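Local coordinates for protein GDP-mannose-dependent alpha-(1-6)-phosphatidylinositol monomannoside mannosyltransferase (Corynebacterium glutamicum, PDB 3OKP) that belongs to the GT-B-fold glycosyltransferases and holds guanosine-5'-diphosphate-alpha-D-mannose in a pocket of its C-terminal half, at residues 183-186 / 187-191; 192-195 / 196-200; 295-298 / 299-302; 337-340 / 341-345; 345-348 / 349-353. One frame throughout, in Å; residues are numbered along the deposited sequence.

Interaction 1 (183-186 / 187-191)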
loop_
_atom_site.group_PDB
_atom_site.type_symbol
_atom_site.label_atom_id
_atom_site.label_comp_id
_atom_site.label_asym_id
_atom_site.label_seq_id
_atom_site.Cartn_x
_atom_site.Cartn_y
_atom_site.Cartn_z
ATOM N N GLU A 183 12.032 -18.517 18.997
ATOM C CA GLU A 183 11.002 -18.872 19.980
ATOM C C GLU A 183 9.597 -18.562 19.466
ATOM O O GLU A 183 8.713 -19.419 19.510
ATOM C CB GLU A 183 11.238 -18.183 21.336
ATOM C CG GLU A 183 10.228 -18.610 22.417
ATOM C CD GLU A 183 10.415 -17.920 23.769
ATOM O OE1 GLU A 183 11.368 -17.129 23.944
ATOM O OE2 GLU A 183 9.590 -18.182 24.670
ATOM N N ASP A 184 9.404 -17.339 18.978
ATOM C CA ASP A 184 8.098 -16.893 18.508
ATOM C C ASP A 184 7.639 -17.653 17.266
ATOM O O ASP A 184 6.467 -18.019 17.159
ATOM C CB ASP A 184 8.095 -15.378 18.267
ATOM C CG ASP A 184 8.188 -14.580 19.561
ATOM O OD1 ASP A 184 8.013 -15.170 20.648
ATOM O OD2 ASP A 184 8.433 -13.358 19.495
ATOM N N LYS A 185 8.573 -17.896 16.347
ATOM C CA LYS A 185 8.302 -18.655 15.124
ATOM C C LYS A 185 7.879 -20.095 15.437
ATOM O O LYS A 185 6.926 -20.610 14.846
ATOM C CB LYS A 185 9.531 -18.639 14.204
ATOM C CG LYS A 185 9.372 -19.439 12.912
ATOM C CD LYS A 185 10.588 -19.286 12.016
ATOM C CE LYS A 185 10.432 -20.077 10.720
ATOM N NZ LYS A 185 11.556 -19.794 9.788
ATOM N N SER A 186 8.592 -20.736 16.361
ATOM C CA SER A 186 8.268 -22.101 16.766
ATOM C C SER A 186 6.892 -22.178 17.440
ATOM O O SER A 186 6.105 -23.074 17.138
ATOM C CB SER A 186 9.356 -22.675 17.678
ATOM O OG SER A 186 9.196 -24.075 17.837
ATOM N N ALA A 187 6.606 -21.221 18.324
ATOM C CA ALA A 187 5.323 -21.164 19.034
ATOM C C ALA A 187 4.138 -20.873 18.112
ATOM O O ALA A 187 3.070 -21.465 18.275
ATOM C CB ALA A 187 5.379 -20.150 20.182
ATOM N N THR A 188 4.332 -19.967 17.150
ATOM C CA THR A 188 3.293 -19.626 16.173
ATOM C C THR A 188 2.868 -20.860 15.371
ATOM O O THR A 188 1.676 -21.118 15.201
ATOM C CB THR A 188 3.755 -18.484 15.224
ATOM O OG1 THR A 188 4.030 -17.308 15.993
ATOM C CG2 THR A 188 2.691 -18.156 14.180
ATOM N N ARG A 189 3.853 -21.625 14.903
ATOM C CA ARG A 189 3.596 -22.847 14.140
ATOM C C ARG A 189 2.806 -23.873 14.952
ATOM O O ARG A 189 1.862 -24.479 14.440
ATOM C CB ARG A 189 4.908 -23.438 13.619
ATOM C CG ARG A 189 5.409 -22.749 12.365
ATOM C CD ARG A 189 6.912 -22.884 12.180
ATOM N NE ARG A 189 7.310 -22.392 10.861
ATOM C CZ ARG A 189 7.425 -23.152 9.776
ATOM N NH1 ARG A 189 7.196 -24.461 9.842
ATOM N NH2 ARG A 189 7.780 -22.604 8.622
ATOM N N LYS A 190 3.181 -24.043 16.220
ATOM C CA LYS A 190 2.468 -24.945 17.126
ATOM C C LYS A 190 1.031 -24.488 17.388
ATOM O O LYS A 190 0.126 -25.316 17.498
ATOM C CB LYS A 190 3.232 -25.118 18.441
ATOM C CG LYS A 190 4.488 -25.977 18.317
ATOM C CD LYS A 190 5.108 -26.260 19.677
ATOM C CE LYS A 190 6.418 -27.026 19.540
ATOM N NZ LYS A 190 7.488 -26.202 18.910
ATOM N N LYS A 191 0.833 -23.172 17.480
ATOM C CA LYS A 191 -0.503 -22.579 17.604
ATOM C C LYS A 191 -1.385 -22.953 16.409
ATOM O O LYS A 191 -2.583 -23.208 16.566
ATOM C CB LYS A 191 -0.403 -21.052 17.749
ATOM C CG LYS A 191 -1.739 -20.345 17.979
ATOM C CD LYS A 191 -1.559 -18.832 18.120
ATOM C CE LYS A 191 -2.864 -18.148 18.512
ATOM N NZ LYS A 191 -3.847 -18.116 17.392
HETATM O O HOH W 1 6.850 -25.372 15.960
#
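Within the surface helix 182-191, Thr-188 reaches back one turn to Asp-184 with both its backbone and its hydroxyl. Asp-184 O takes two hydrogen bonds, from Thr-188 N at 2.9 Å and from Thr-188 OG1 at 2.8 Å, and the two donors approach from opposite faces of the carbonyl plane. The hydroxyl stands 37° out of that plane, so it does not use a lone pair. It gets there because OG1 lies beside its own backbone N, anti to the carbonyl carbon (chi1 -61°).

Two residues along, a water bridges Ser-186 and Lys-190: it donates to Ser-186 O at 2.7 Å and accepts from Lys-190 NZ at 3.1 Å. The lysine chain bends at its last torsion, bringing NZ to 2.9 Å from Ser-186 OG. That approach has too poor an angle for a hydrogen bond, and the hydroxyl is bonded instead to Asp-196.

Lys-185 and Arg-189 run side by side in the same direction, with Lys-185 CE 3.9 Å from Arg-189 NE. The arginine pairs with Asp-274 in a salt bridge and donates to the carbonyls of Ala-272, Thr-198 and Thr-195, which fixes its guanidinium. Lys-185 and Thr-188 also touch helix 263-272. A threonine hydroxyl returned to the carbonyl four residues earlier is characteristic of an alpha-helix.

Interaction 2 (192-195 / 196-200)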
loop_
_atom_site.group_PDB
_atom_site.type_symbol
_atom_site.label_atom_id
_atom_site.label_comp_id
_atom_site.label_asym_id
_atom_site.label_seq_id
_atom_site.Cartn_x
_atom_site.Cartn_y
_atom_site.Cartn_z
ATOM N N LEU A 192 -0.775 -22.998 15.224
ATOM C CA LEU A 192 -1.467 -23.348 13.983
ATOM C C LEU A 192 -1.623 -24.861 13.798
ATOM O O LEU A 192 -2.260 -25.315 12.841
ATOM C CB LEU A 192 -0.730 -22.746 12.776
ATOM C CG LEU A 192 -0.707 -21.219 12.626
ATOM C CD1 LEU A 192 0.513 -20.768 11.840
ATOM C CD2 LEU A 192 -1.986 -20.699 11.982
ATOM N N GLY A 193 -1.039 -25.634 14.712
ATOM C CA GLY A 193 -1.083 -27.092 14.645
ATOM C C GLY A 193 -0.007 -27.665 13.743
ATOM O O GLY A 193 -0.147 -28.778 13.227
ATOM N N PHE A 194 1.065 -26.898 13.553
ATOM C CA PHE A 194 2.200 -27.305 12.725
ATOM C C PHE A 194 3.447 -27.471 13.597
ATOM O O PHE A 194 3.393 -27.278 14.811
ATOM C CB PHE A 194 2.482 -26.269 11.622
ATOM C CG PHE A 194 1.288 -25.922 10.759
ATOM C CD1 PHE A 194 0.343 -26.885 10.402
ATOM C CD2 PHE A 194 1.141 -24.629 10.268
ATOM C CE1 PHE A 194 -0.744 -26.554 9.600
ATOM C CE2 PHE A 194 0.056 -24.288 9.462
ATOM C CZ PHE A 194 -0.888 -25.253 9.128
ATOM N N THR A 195 4.569 -27.820 12.969
ATOM C CA THR A 195 5.839 -27.986 13.677
ATOM C C THR A 195 6.948 -27.141 13.038
ATOM O O THR A 195 6.697 -26.374 12.107
ATOM C CB THR A 195 6.290 -29.469 13.713
ATOM O OG1 THR A 195 6.644 -29.895 12.393
ATOM C CG2 THR A 195 5.190 -30.375 14.264
ATOM N N ASP A 196 8.171 -27.290 13.544
ATOM C CA ASP A 196 9.341 -26.613 12.982
ATOM C C ASP A 196 9.647 -27.074 11.552
ATOM O O ASP A 196 10.301 -26.356 10.793
ATOM C CB ASP A 196 10.571 -26.835 13.872
ATOM C CG ASP A 196 10.511 -26.049 15.178
ATOM O OD1 ASP A 196 9.592 -25.219 15.360
ATOM O OD2 ASP A 196 11.394 -26.267 16.032
ATOM N N THR A 197 9.167 -28.264 11.194
ATOM C CA THR A 197 9.485 -28.870 9.899
ATOM C C THR A 197 8.431 -28.637 8.811
ATOM O O THR A 197 8.700 -28.877 7.631
ATOM C CB THR A 197 9.766 -30.388 10.026
ATOM O OG1 THR A 197 8.629 -31.047 10.600
ATOM C CG2 THR A 197 10.996 -30.642 10.891
ATOM N N THR A 198 7.247 -28.166 9.205
ATOM C CA THR A 198 6.147 -27.925 8.262
ATOM C C THR A 198 6.516 -26.876 7.206
ATOM O O THR A 198 6.909 -25.761 7.558
ATOM C CB THR A 198 4.856 -27.473 8.992
ATOM O OG1 THR A 198 4.609 -28.326 10.116
ATOM C CG2 THR A 198 3.648 -27.507 8.054
ATOM N N PRO A 199 6.399 -27.234 5.908
ATOM C CA PRO A 199 6.568 -26.248 4.844
ATOM C C PRO A 199 5.349 -25.329 4.812
ATOM O O PRO A 199 4.219 -25.802 4.668
ATOM C CB PRO A 199 6.641 -27.103 3.562
ATOM C CG PRO A 199 6.778 -28.528 4.026
ATOM C CD PRO A 199 6.110 -28.570 5.363
ATOM N N VAL A 200 5.579 -24.031 4.973
ATOM C CA VAL A 200 4.488 -23.071 5.106
ATOM C C VAL A 200 4.587 -21.963 4.058
ATOM O O VAL A 200 5.584 -21.228 4.002
ATOM C CB VAL A 200 4.435 -22.453 6.532
ATOM C CG1 VAL A 200 3.350 -21.382 6.618
ATOM C CG2 VAL A 200 4.198 -23.533 7.588
#
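Phe-194 and Thr-198 set their side chains at about a right angle where the chain passes from helix 182-191 to strand 200-204. The threonine hydroxyl comes in at the root of the phenylalanine, OG1 lying 3.3 Å from Phe-194 CB, while its methyl reaches the start of the ring, with Thr-198 CG2 3.9 Å from Phe-194 CG. Further along, Val-200 CG2 meets Phe-194 CD2 at 4.2 Å, an apolar touch. Over one face of the ring, above its centre, stands Leu-192 O, 3.7 Å from the plane of the Phe-194 ring. The phenylalanine and Val-200 also pack on Leu-233 of strand 231-235, so this side chain joins the linker to the sheet.

The polar half of Thr-198 holds the turn itself. With OG1 beside the backbone N (chi1 -47°), the hydroxyl accepts from Thr-195 N at 2.9 Å along an almost straight line, 176° at the hydrogen. In return Thr-198 N gives a weak bond to Thr-195 O, 3.5 Å long. Thr-195 and Thr-197 cross obliquely, and their OG1 atoms are hydrogen-bonded at 2.9 Å; either may be the donor. Both hydroxyls sit between backbone N and carbonyl carbon, which brings the two oxygens within bonding distance.

Upstream, Gly-193 adopts positive phi (84°) and ends the helix in a Schellman motif. The backbone angles of Asp-196 and Thr-197 and the weak Thr-195 to Thr-198 closure are those of a type I beta turn, here a helix-to-strand connection in a Rossmann-like domain of the GT-B fold.

Interaction 3 (295-298 / 299-302). With GDD (guanosine-5'-diphosphate-alpha-D-mannose), chain B.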
loop_
_atom_site.group_PDB
_atom_site.type_symbol
_atom_site.label_atom_id
_atom_site.label_comp_id
_atom_site.label_asym_id
_atom_site.label_seq_id
_atom_site.Cartn_x
_atom_site.Cartn_y
_atom_site.Cartn_z
ATOM N N VAL A 295 1.788 -5.769 0.804
ATOM C CA VAL A 295 1.977 -7.107 1.380
ATOM C C VAL A 295 3.363 -7.699 1.091
ATOM O O VAL A 295 3.910 -8.426 1.921
ATOM C CB VAL A 295 0.858 -8.117 0.967
ATOM C CG1 VAL A 295 -0.489 -7.712 1.562
ATOM C CG2 VAL A 295 0.764 -8.268 -0.555
ATOM N N TYR A 296 3.924 -7.376 -0.078
ATOM C CA TYR A 296 5.262 -7.837 -0.462
ATOM C C TYR A 296 6.346 -7.191 0.398
ATOM O O TYR A 296 7.362 -7.818 0.712
ATOM C CB TYR A 296 5.548 -7.521 -1.932
ATOM C CG TYR A 296 4.571 -8.099 -2.936
ATOM C CD1 TYR A 296 4.343 -9.474 -3.017
ATOM C CD2 TYR A 296 3.904 -7.269 -3.833
ATOM C CE1 TYR A 296 3.451 -10.003 -3.954
ATOM C CE2 TYR A 296 3.015 -7.788 -4.773
ATOM C CZ TYR A 296 2.797 -9.153 -4.829
ATOM O OH TYR A 296 1.920 -9.658 -5.762
ATOM N N LEU A 297 6.124 -5.930 0.759
ATOM C CA LEU A 297 7.049 -5.173 1.597
ATOM C C LEU A 297 6.974 -5.645 3.039
ATOM O O LEU A 297 7.992 -5.721 3.727
ATOM C CB LEU A 297 6.746 -3.673 1.507
ATOM C CG LEU A 297 6.710 -3.085 0.092
ATOM C CD1 LEU A 297 6.187 -1.663 0.123
ATOM C CD2 LEU A 297 8.083 -3.148 -0.570
ATOM N N GLU A 298 5.758 -5.966 3.481
ATOM C CA GLU A 298 5.513 -6.519 4.810
ATOM C C GLU A 298 6.217 -7.864 4.999
ATOM O O GLU A 298 6.799 -8.123 6.053
ATOM C CB GLU A 298 4.005 -6.667 5.047
ATOM C CG GLU A 298 3.275 -5.334 5.226
ATOM C CD GLU A 298 1.759 -5.465 5.214
ATOM O OE1 GLU A 298 1.234 -6.566 4.926
ATOM O OE2 GLU A 298 1.087 -4.452 5.490
ATOM N N ALA A 299 6.165 -8.705 3.965
ATOM C CA ALA A 299 6.816 -10.014 3.979
ATOM C C ALA A 299 8.332 -9.873 4.052
ATOM O O ALA A 299 8.984 -10.518 4.877
ATOM C CB ALA A 299 6.418 -10.814 2.749
ATOM N N GLN A 300 8.882 -9.017 3.193
ATOM C CA GLN A 300 10.317 -8.730 3.189
ATOM C C GLN A 300 10.774 -8.150 4.522
ATOM O O GLN A 300 11.842 -8.503 5.019
ATOM C CB GLN A 300 10.675 -7.795 2.037
ATOM C CG GLN A 300 10.625 -8.465 0.675
ATOM C CD GLN A 300 10.830 -7.484 -0.459
ATOM O OE1 GLN A 300 11.937 -7.343 -0.970
ATOM N NE2 GLN A 300 9.762 -6.793 -0.852
ATOM N N ALA A 301 9.949 -7.279 5.102
ATOM C CA ALA A 301 10.207 -6.718 6.429
ATOM C C ALA A 301 10.238 -7.789 7.528
ATOM O O ALA A 301 10.937 -7.630 8.533
ATOM C CB ALA A 301 9.183 -5.642 6.758
ATOM N N CYS A 302 9.485 -8.871 7.328
ATOM C CA CYS A 302 9.489 -10.015 8.250
ATOM C C CYS A 302 10.586 -11.045 7.926
ATOM O O CYS A 302 10.666 -12.099 8.568
ATOM C CB CYS A 302 8.112 -10.691 8.278
ATOM S SG CYS A 302 6.821 -9.719 9.103
HETATM N N2 GDD B . -5.212 -7.284 9.902
HETATM C C2 GDD B . -5.243 -7.880 8.684
HETATM N N1 GDD B . -5.783 -9.116 8.553
HETATM N N3 GDD B . -4.731 -7.236 7.610
HETATM C C4 GDD B . -4.752 -7.820 6.383
HETATM C C5 GDD B . -5.303 -9.083 6.230
HETATM C C6 GDD B . -5.824 -9.730 7.345
HETATM O O6 GDD B . -6.327 -10.867 7.239
HETATM N N7 GDD B . -5.196 -9.414 4.927
HETATM C C8 GDD B . -4.595 -8.383 4.289
HETATM N N9 GDD B . -4.329 -7.415 5.181
HETATM C "C1'" GDD B . -3.670 -6.109 4.921
HETATM C "C2'" GDD B . -2.194 -6.305 4.611
HETATM O "O2'" GDD B . -1.409 -6.390 5.803
HETATM C "C3'" GDD B . -1.861 -5.085 3.777
HETATM O "O3'" GDD B . -1.398 -4.020 4.616
HETATM C "C4'" GDD B . -3.178 -4.688 3.117
HETATM O "O4'" GDD B . -4.211 -5.421 3.788
HETATM C "C5'" GDD B . -3.191 -5.023 1.627
HETATM O "O5'" GDD B . -2.785 -3.897 0.845
HETATM P PA GDD B . -2.223 -4.039 -0.486
HETATM O O1A GDD B . -1.752 -2.939 -0.850
HETATM O O2A GDD B . -1.296 -4.886 -0.479
HETATM O O3A GDD B . -3.231 -4.471 -1.437
HETATM P PB GDD B . -4.516 -3.822 -1.638
HETATM O O2B GDD B . -4.419 -2.581 -1.526
HETATM O O3B GDD B . -4.934 -4.098 -2.783
HETATM O O1B GDD B . -5.472 -4.321 -0.680
#
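Gln-300 folds back over Tyr-296 in helix 294-301, the helix of a beta-alpha-beta unit with strands 275-278 and 306-308. From the glutamine root outward, CB is 3.6 Å from Tyr-296 O, CG comes to 3.3 Å and CD to 3.7 Å, and at the tip NE2 donates to that same oxygen at 3.0 Å. Tyr-296 O lies in the amide plane of Gln-300, yet NE2 stands 64° out of the carbonyl plane of Tyr-296. Gln-300 N serves this oxygen from the other face, so two bonds grip it. The rotation of the buried amide is fixed by further bonds: OE1 accepts from Thr-322 and bonds to His-358, and NE2 also donates to Thr-317 O.

At the opposite end of the segment, Val-295 N makes a weak 3.5 Å bond to O2A of guanosine-5'-diphosphate-alpha-D-mannose. Glu-298, its chain extended beyond CG, probably corresponds to the second glutamate of the EX7E motif known in related glycosyltransferases. Its carboxylate spans the ribose: OE1 accepts from O2' of the ligand at 2.8 Å, and OE2 accepts from O3' at 2.7 Å.

Interaction 4 (337-340 / 341-345)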
loop_
_atom_site.group_PDB
_atom_site.type_symbol
_atom_site.label_atom_id
_atom_site.label_comp_id
_atom_site.label_asym_id
_atom_site.label_seq_id
_atom_site.Cartn_x
_atom_site.Cartn_y
_atom_site.Cartn_z
ATOM N N LEU A 337 8.808 -23.179 -8.763
ATOM C CA LEU A 337 9.384 -22.150 -7.894
ATOM C C LEU A 337 9.141 -22.428 -6.411
ATOM O O LEU A 337 10.048 -22.275 -5.592
ATOM C CB LEU A 337 8.833 -20.765 -8.266
ATOM C CG LEU A 337 9.695 -19.726 -9.003
ATOM C CD1 LEU A 337 10.902 -20.314 -9.730
ATOM C CD2 LEU A 337 8.851 -18.891 -9.959
ATOM N N LEU A 338 7.919 -22.831 -6.072
ATOM C CA LEU A 338 7.571 -23.145 -4.684
ATOM C C LEU A 338 8.359 -24.343 -4.135
ATOM O O LEU A 338 8.937 -24.255 -3.053
ATOM C CB LEU A 338 6.058 -23.344 -4.525
ATOM C CG LEU A 338 5.213 -22.061 -4.561
ATOM C CD1 LEU A 338 3.741 -22.362 -4.845
ATOM C CD2 LEU A 338 5.365 -21.254 -3.267
ATOM N N ILE A 339 8.394 -25.440 -4.890
ATOM C CA ILE A 339 9.140 -26.642 -4.494
ATOM C C ILE A 339 10.645 -26.358 -4.386
ATOM O O ILE A 339 11.284 -26.749 -3.404
ATOM C CB ILE A 339 8.895 -27.824 -5.469
ATOM C CG1 ILE A 339 7.416 -28.238 -5.464
ATOM C CG2 ILE A 339 9.791 -29.023 -5.114
ATOM C CD1 ILE A 339 6.993 -29.029 -6.703
ATOM N N GLU A 340 11.190 -25.671 -5.391
ATOM C CA GLU A 340 12.609 -25.295 -5.423
ATOM C C GLU A 340 13.023 -24.509 -4.171
ATOM O O GLU A 340 14.045 -24.815 -3.548
ATOM C CB GLU A 340 12.925 -24.504 -6.700
ATOM C CG GLU A 340 14.417 -24.314 -6.989
ATOM C CD GLU A 340 14.687 -23.534 -8.270
ATOM O OE1 GLU A 340 13.808 -22.768 -8.723
ATOM O OE2 GLU A 340 15.792 -23.687 -8.827
ATOM N N LEU A 341 12.218 -23.516 -3.800
ATOM C CA LEU A 341 12.489 -22.704 -2.613
ATOM C C LEU A 341 12.306 -23.465 -1.304
ATOM O O LEU A 341 13.133 -23.348 -0.400
ATOM C CB LEU A 341 11.643 -21.427 -2.613
ATOM C CG LEU A 341 12.100 -20.258 -3.487
ATOM C CD1 LEU A 341 11.161 -19.071 -3.288
ATOM C CD2 LEU A 341 13.546 -19.858 -3.184
ATOM N N LEU A 342 11.224 -24.238 -1.203
ATOM C CA LEU A 342 10.979 -25.082 -0.029
ATOM C C LEU A 342 12.091 -26.114 0.197
ATOM O O LEU A 342 12.381 -26.478 1.339
ATOM C CB LEU A 342 9.621 -25.786 -0.128
ATOM C CG LEU A 342 8.341 -24.957 0.037
ATOM C CD1 LEU A 342 7.118 -25.795 -0.325
ATOM C CD2 LEU A 342 8.205 -24.373 1.445
ATOM N N ASP A 343 12.707 -26.570 -0.894
ATOM C CA ASP A 343 13.782 -27.570 -0.840
ATOM C C ASP A 343 15.174 -26.970 -0.580
ATOM O O ASP A 343 16.148 -27.713 -0.423
ATOM C CB ASP A 343 13.806 -28.406 -2.131
ATOM C CG ASP A 343 12.649 -29.402 -2.223
ATOM O OD1 ASP A 343 11.859 -29.523 -1.262
ATOM O OD2 ASP A 343 12.535 -30.076 -3.271
ATOM N N ASP A 344 15.262 -25.640 -0.531
ATOM C CA ASP A 344 16.539 -24.937 -0.336
ATOM C C ASP A 344 16.437 -23.921 0.810
ATOM O O ASP A 344 16.197 -22.734 0.571
ATOM C CB ASP A 344 16.968 -24.246 -1.641
ATOM C CG ASP A 344 18.446 -23.832 -1.653
ATOM O OD1 ASP A 344 19.102 -23.771 -0.585
ATOM O OD2 ASP A 344 18.950 -23.548 -2.758
ATOM N N PRO A 345 16.622 -24.389 2.064
ATOM C CA PRO A 345 16.520 -23.510 3.234
ATOM C C PRO A 345 17.628 -22.455 3.314
ATOM O O PRO A 345 17.448 -21.427 3.973
ATOM C CB PRO A 345 16.613 -24.483 4.417
ATOM C CG PRO A 345 17.349 -25.658 3.884
ATOM C CD PRO A 345 16.928 -25.781 2.447
#
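Leu-342 lies tightly over the carbonyl of Leu-338, its CG 3.2 Å from Leu-338 O, and beside it Leu-341 CB sits 3.5 Å from Leu-337 O. Both leucines carry CG beside the backbone N, which lays each branch back along the preceding turn. The backbone is equally close: Leu-342 N donates to Leu-338 O at 2.9 Å. On this buried side of helix 331-342, Leu-338, Leu-341 and Leu-342 all reach Ile-275 of strand 275-278, so the tight face is the one turned to the sheet.

The outer side is more polar, and its side chains meet one another less closely. Ile-339 and Asp-343 point the same way side by side, Ile-339 CG2 3.5 Å from Asp-343 OD2. Looser still are Glu-340 and Asp-344, OE2 of the first 6.8 Å from OD2 of the second; Glu-340 has a long, weak ion pair with Arg-347.

Asp-343 OD1 forms a salt bridge with Arg-227, which probably offsets the tendency of the C-terminal end of helix 331-342 to disfavour negative charge. Asp-344 OD1 accepts from Arg-347 N as N-cap of helix 345-362, whose N-terminus would probably stabilise the carboxylate.

Interaction 5 (345-348 / 349-353)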
loop_
_atom_site.group_PDB
_atom_site.type_symbol
_atom_site.label_atom_id
_atom_site.label_comp_id
_atom_site.label_asym_id
_atom_site.label_seq_id
_atom_site.Cartn_x
_atom_site.Cartn_y
_atom_site.Cartn_z
ATOM N N PRO A 345 16.622 -24.389 2.064
ATOM C CA PRO A 345 16.520 -23.510 3.234
ATOM C C PRO A 345 17.628 -22.455 3.314
ATOM O O PRO A 345 17.448 -21.427 3.973
ATOM C CB PRO A 345 16.613 -24.483 4.417
ATOM C CG PRO A 345 17.349 -25.658 3.884
ATOM C CD PRO A 345 16.928 -25.781 2.447
ATOM N N ILE A 346 18.753 -22.704 2.648
ATOM C CA ILE A 346 19.863 -21.749 2.626
ATOM C C ILE A 346 19.530 -20.557 1.734
ATOM O O ILE A 346 19.725 -19.406 2.128
ATOM C CB ILE A 346 21.187 -22.414 2.189
ATOM C CG1 ILE A 346 21.652 -23.397 3.265
ATOM C CG2 ILE A 346 22.275 -21.364 1.906
ATOM C CD1 ILE A 346 22.996 -24.002 2.984
ATOM N N ARG A 347 19.020 -20.846 0.539
ATOM C CA ARG A 347 18.549 -19.818 -0.378
ATOM C C ARG A 347 17.439 -18.986 0.268
ATOM O O ARG A 347 17.436 -17.759 0.155
ATOM C CB ARG A 347 18.064 -20.455 -1.684
ATOM C CG ARG A 347 17.710 -19.465 -2.777
ATOM C CD ARG A 347 17.323 -20.190 -4.051
ATOM N NE ARG A 347 16.590 -19.320 -4.967
ATOM C CZ ARG A 347 15.975 -19.737 -6.070
ATOM N NH1 ARG A 347 15.997 -21.020 -6.413
ATOM N NH2 ARG A 347 15.335 -18.865 -6.834
ATOM N N ARG A 348 16.511 -19.656 0.951
ATOM C CA ARG A 348 15.427 -18.973 1.663
ATOM C C ARG A 348 15.958 -18.021 2.734
ATOM O O ARG A 348 15.532 -16.867 2.803
ATOM C CB ARG A 348 14.443 -19.975 2.275
ATOM C CG ARG A 348 13.381 -20.449 1.302
ATOM C CD ARG A 348 12.263 -21.204 2.005
ATOM N NE ARG A 348 12.548 -22.635 2.083
ATOM C CZ ARG A 348 12.847 -23.294 3.198
ATOM N NH1 ARG A 348 12.900 -22.669 4.365
ATOM N NH2 ARG A 348 13.090 -24.595 3.141
ATOM N N ALA A 349 16.895 -18.505 3.550
ATOM C CA ALA A 349 17.531 -17.680 4.577
ATOM C C ALA A 349 18.207 -16.446 3.969
ATOM O O ALA A 349 18.077 -15.345 4.498
ATOM C CB ALA A 349 18.532 -18.500 5.383
ATOM N N ALA A 350 18.908 -16.641 2.852
ATOM C CA ALA A 350 19.595 -15.552 2.152
ATOM C C ALA A 350 18.624 -14.536 1.549
ATOM O O ALA A 350 18.850 -13.327 1.640
ATOM C CB ALA A 350 20.526 -16.106 1.075
ATOM N N MET A 351 17.551 -15.033 0.934
ATOM C CA MET A 351 16.525 -14.177 0.341
ATOM C C MET A 351 15.800 -13.338 1.390
ATOM O O MET A 351 15.617 -12.131 1.207
ATOM C CB MET A 351 15.518 -15.007 -0.457
ATOM C CG MET A 351 16.043 -15.489 -1.796
ATOM S SD MET A 351 14.838 -16.493 -2.683
ATOM C CE MET A 351 13.568 -15.283 -3.028
ATOM N N GLY A 352 15.398 -13.982 2.483
ATOM C CA GLY A 352 14.722 -13.298 3.582
ATOM C C GLY A 352 15.588 -12.255 4.263
ATOM O O GLY A 352 15.112 -11.166 4.592
ATOM N N ALA A 353 16.861 -12.586 4.480
ATOM C CA ALA A 353 17.829 -11.621 5.004
ATOM C C ALA A 353 17.929 -10.420 4.066
ATOM O O ALA A 353 17.916 -9.268 4.517
ATOM C CB ALA A 353 19.196 -12.269 5.191
#
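Four successive hydrogen bonds, each running from an amide to the carbonyl four residues earlier, define the first turns of alpha-helix 345-362, from Ala-349 N to Pro-345 O (3.0 Å) through Gly-352 N to Arg-348 O (2.9 Å). The first has its donor 39° out of the carbonyl plane, whereas the donor of the last is nearly in line with its C=O. Proline suits the opening turn, where an N without a hydrogen costs no helix bond.

Among the side chains, Arg-347 and Met-351 lie side by side, pointing the same way. The sulfur SD of Met-351 lies 4.0 Å from Arg-347 NE and 4.1 Å from Arg-347 CG, approaching the guanidinium obliquely. Nearer the backbone, Met-351 CG is 3.3 Å from Arg-347 O. Both side chains also touch Leu-341 of the preceding helix, so the pair covers the junction of the two helices, and Met-351 further meets Pro-305. On the exposed side, Ala-349 CB rests 3.4 Å from Pro-345 O.

Arg-348 takes another course. Its chain turns sharply at the third torsion (chi3 -90°) and runs back toward the helix start, where NE donates to Leu-341 O and NH2 to Leu-342 O, joining the end of one helix to the beginning of the next. That fold-back puts Pro-345 CA over one face of the guanidinium of Arg-348, 3.5 Å above its plane and offset toward the rim.

Overall arrangement
All five contacts lie in the C-terminal glycosyltransferase region, and two pairs run on from one another. Interactions 1 and 2 have centres 9 Å apart, and Arg-189 O meets Phe-194 N at 2.7 Å. Interactions 4 and 5 share Pro-345, with centres 10 Å apart. The two pairs meet where Pro-199 CB packs on Leu-342 CD2 at 3.8 Å, and Asp-274 serves both sides: a salt bridge to Arg-189, a bond from Val-200 N and a weak ion pair with Arg-348. Of the five, only interaction 3 touches the bound nucleotide sugar. Interaction 5 approaches interaction 3 to about 4 Å between nearest atoms, without touching.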